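Cellulose binding protein (Clavibacter michiganensis, PDB 4JJO) probably binds cellulose and loosens plant cell walls as the expansin part of a longer protein that is predicted to hydrolyse beta-1,4-glucans. Local coordinates at residues R6-S11 with V74-L79. Numbering follows the deposited sequence.
Sequences RATHYS and VGHLDL
Arg6 to His9 pair in parallel with His76 to Leu79 inside the six-stranded double-psi beta-barrel domain of this expansin, strand 3-10 lying beside strand 76-80. Five backbone hydrogen bonds zip the pair, running from Arg6 N to Gly75 O (3.0 Å) as far as Tyr10 N to Leu79 O (2.9 Å).

On the face carrying Arg6, Thr8, His76 and Asp78, the polar side chains form a short hydrogen-bonded chain. His76 NE2 donates to Thr8 OG1 (3.0 Å), which sits almost exactly in the plane of the imidazole. Thr8 OG1 in turn donates to Asp78 OD1 (2.9 Å), meeting it from above the carboxylate plane. With OG1 between the backbone N and the carbonyl carbon (chi1 48°), the hydroxyl reaches both partners. The Arg6 guanidinium has His76 CB over one face, toward its rim, and its plane is turned 45° from that of the imidazole.

The Tyr10 ring lies 22° from the plane of the Asp78 carboxylate, its CE2 approaching Asp78 O obliquely at 3.3 Å. Ala7, His9, Leu77 and Leu79 lie on the other face, where Ala7 CB meets Leu79 CD1 at 3.5 Å and Ile95 and Ile97 pack on Ala7.

Donating to Asp78 while accepting from His76, the Thr8 hydroxyl probably restrains rotation of all three side chains.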
ATOM      1  N   ARG A   6       9.500 -17.148   8.868  1.00 18.57           N
ATOM      2  CA  ARG A   6       9.348 -16.846  10.284  1.00 18.58           C
ATOM      3  C   ARG A   6       8.846 -15.427  10.488  1.00 17.24           C
ATOM      4  O   ARG A   6       8.923 -14.596   9.585  1.00 17.30           O
ATOM      5  CB  ARG A   6      10.695 -17.016  10.982  1.00 21.12           C
ATOM      6  CG  ARG A   6      11.802 -16.161  10.376  1.00 25.49           C
ATOM      7  CD  ARG A   6      13.185 -16.644  10.789  1.00 29.48           C
ATOM      8  NE  ARG A   6      14.233 -15.723  10.362  1.00 33.94           N
ATOM      9  CZ  ARG A   6      14.992 -15.884   9.281  1.00 38.04           C
ATOM     10  NH1 ARG A   6      14.843 -16.942   8.492  1.00 39.37           N
ATOM     11  NH2 ARG A   6      15.916 -14.980   8.990  1.00 40.81           N
ATOM     12  N   ALA A   7       8.327 -15.154  11.680  1.00 16.02           N
ATOM     13  CA  ALA A   7       7.903 -13.804  12.024  1.00 15.93           C
ATOM     14  C   ALA A   7       8.419 -13.388  13.391  1.00 16.02           C
ATOM     15  O   ALA A   7       8.436 -14.182  14.331  1.00 15.69           O
ATOM     16  CB  ALA A   7       6.387 -13.697  11.989  1.00 15.33           C
ATOM     17  N   THR A   8       8.862 -12.138  13.474  1.00 16.89           N
ATOM     18  CA  THR A   8       9.097 -11.471  14.745  1.00 17.77           C
ATOM     19  C   THR A   8       8.051 -10.366  14.823  1.00 18.02           C
ATOM     20  O   THR A   8       7.176 -10.289  13.960  1.00 16.60           O
ATOM     21  CB  THR A   8      10.518 -10.880  14.829  1.00 19.89           C
ATOM     22  OG1 THR A   8      10.804 -10.140  13.636  1.00 21.20           O
ATOM     23  CG2 THR A   8      11.554 -11.990  14.993  1.00 20.44           C
ATOM     24  N   HIS A   9       8.115  -9.516  15.841  1.00 18.47           N
ATOM     25  CA  HIS A   9       7.133  -8.440  15.947  1.00 18.55           C
ATOM     26  C   HIS A   9       7.746  -7.077  16.238  1.00 19.45           C
ATOM     27  O   HIS A   9       8.831  -6.978  16.808  1.00 20.33           O
ATOM     28  CB  HIS A   9       6.080  -8.773  17.005  1.00 19.39           C
ATOM     29  CG  HIS A   9       6.646  -9.066  18.359  1.00 22.10           C
ATOM     30  ND1 HIS A   9       7.019  -8.073  19.242  1.00 24.56           N
ATOM     31  CD2 HIS A   9       6.890 -10.238  18.987  1.00 22.99           C
ATOM     32  CE1 HIS A   9       7.471  -8.624  20.352  1.00 25.46           C
ATOM     33  NE2 HIS A   9       7.404  -9.937  20.226  1.00 24.83           N
ATOM     34  N   TYR A  10       7.028  -6.034  15.828  1.00 19.48           N
ATOM     35  CA  TYR A  10       7.415  -4.659  16.102  1.00 20.51           C
ATOM     36  C   TYR A  10       6.151  -3.811  16.170  1.00 21.38           C
ATOM     37  O   TYR A  10       5.042  -4.329  16.022  1.00 20.60           O
ATOM     38  CB  TYR A  10       8.355  -4.133  15.015  1.00 21.65           C
ATOM     39  CG  TYR A  10       7.652  -3.544  13.814  1.00 21.75           C
ATOM     40  CD1 TYR A  10       7.813  -2.207  13.481  1.00 23.54           C
ATOM     41  CD2 TYR A  10       6.831  -4.324  13.014  1.00 21.15           C
ATOM     42  CE1 TYR A  10       7.179  -1.663  12.384  1.00 24.88           C
ATOM     43  CE2 TYR A  10       6.190  -3.789  11.918  1.00 21.40           C
ATOM     44  CZ  TYR A  10       6.368  -2.459  11.607  1.00 23.50           C
ATOM     45  OH  TYR A  10       5.737  -1.916  10.514  1.00 25.28           O
ATOM     46  N   SER A  11       6.307  -2.514  16.402  1.00 21.71           N
ATOM     47  CA  SER A  11       5.151  -1.631  16.487  1.00 22.82           C
ATOM     48  C   SER A  11       5.418  -0.259  15.886  1.00 23.34           C
ATOM     49  O   SER A  11       6.467   0.341  16.118  1.00 24.60           O
ATOM     50  CB  SER A  11       4.717  -1.464  17.944  1.00 24.91           C
ATOM     51  OG  SER A  11       3.405  -0.933  18.017  1.00 25.93           O
ATOM     52  N   VAL A  74      14.291 -12.751   3.024  1.00 19.29           N
ATOM     53  CA  VAL A  74      13.050 -13.126   2.370  1.00 18.36           C
ATOM     54  C   VAL A  74      12.440 -14.275   3.163  1.00 17.83           C
ATOM     55  O   VAL A  74      13.140 -15.216   3.531  1.00 19.12           O
ATOM     56  CB  VAL A  74      13.291 -13.571   0.916  1.00 18.61           C
ATOM     57  CG1 VAL A  74      11.981 -13.969   0.256  1.00 18.07           C
ATOM     58  CG2 VAL A  74      13.975 -12.468   0.119  1.00 19.88           C
ATOM     59  N   GLY A  75      11.143 -14.190   3.434  1.00 17.12           N
ATOM     60  CA  GLY A  75      10.470 -15.191   4.246  1.00 17.95           C
ATOM     61  C   GLY A  75      10.319 -14.769   5.698  1.00 17.19           C
ATOM     62  O   GLY A  75       9.578 -15.388   6.458  1.00 16.80           O
ATOM     63  N   HIS A  76      11.021 -13.708   6.081  1.00 18.15           N
ATOM     64  CA  HIS A  76      10.982 -13.218   7.456  1.00 18.57           C
ATOM     65  C   HIS A  76      10.134 -11.955   7.551  1.00 17.68           C
ATOM     66  O   HIS A  76      10.546 -10.885   7.104  1.00 18.24           O
ATOM     67  CB  HIS A  76      12.401 -12.949   7.960  1.00 21.25           C
ATOM     68  CG  HIS A  76      12.456 -12.325   9.321  1.00 23.54           C
ATOM     69  ND1 HIS A  76      13.646 -11.996   9.939  1.00 26.30           N
ATOM     70  CD2 HIS A  76      11.477 -11.966  10.182  1.00 23.81           C
ATOM     71  CE1 HIS A  76      13.395 -11.467  11.120  1.00 27.09           C
ATOM     72  NE2 HIS A  76      12.087 -11.434  11.296  1.00 25.94           N
ATOM     73  N   LEU A  77       8.949 -12.090   8.136  1.00 15.64           N
ATOM     74  CA  LEU A  77       8.047 -10.960   8.316  1.00 15.91           C
ATOM     75  C   LEU A  77       8.244 -10.310   9.675  1.00 16.84           C
ATOM     76  O   LEU A  77       8.507 -10.985  10.669  1.00 17.44           O
ATOM     77  CB  LEU A  77       6.589 -11.406   8.201  1.00 16.30           C
ATOM     78  CG  LEU A  77       6.084 -12.013   6.892  1.00 16.33           C
ATOM     79  CD1 LEU A  77       4.606 -12.341   7.038  1.00 16.69           C
ATOM     80  CD2 LEU A  77       6.309 -11.074   5.722  1.00 15.74           C
ATOM     81  N   ASP A  78       8.108  -8.991   9.714  1.00 17.09           N
ATOM     82  CA  ASP A  78       8.069  -8.261  10.971  1.00 17.46           C
ATOM     83  C   ASP A  78       6.622  -7.842  11.199  1.00 16.02           C
ATOM     84  O   ASP A  78       6.162  -6.835  10.667  1.00 16.33           O
ATOM     85  CB  ASP A  78       8.995  -7.043  10.918  1.00 18.78           C
ATOM     86  CG  ASP A  78       9.660  -6.751  12.251  1.00 21.58           C
ATOM     87  OD1 ASP A  78       9.515  -7.566  13.185  1.00 22.42           O
ATOM     88  OD2 ASP A  78      10.341  -5.708  12.359  1.00 23.97           O
ATOM     89  N   LEU A  79       5.903  -8.635  11.988  1.00 15.34           N
ATOM     90  CA  LEU A  79       4.474  -8.435  12.182  1.00 14.11           C
ATOM     91  C   LEU A  79       4.196  -7.383  13.238  1.00 15.57           C
ATOM     92  O   LEU A  79       5.004  -7.165  14.136  1.00 16.29           O
ATOM     93  CB  LEU A  79       3.810  -9.743  12.616  1.00 13.72           C
ATOM     94  CG  LEU A  79       3.755 -10.878  11.597  1.00 13.63           C
ATOM     95  CD1 LEU A  79       3.254 -12.143  12.270  1.00 13.52           C
ATOM     96  CD2 LEU A  79       2.862 -10.505  10.427  1.00 13.66           C
TER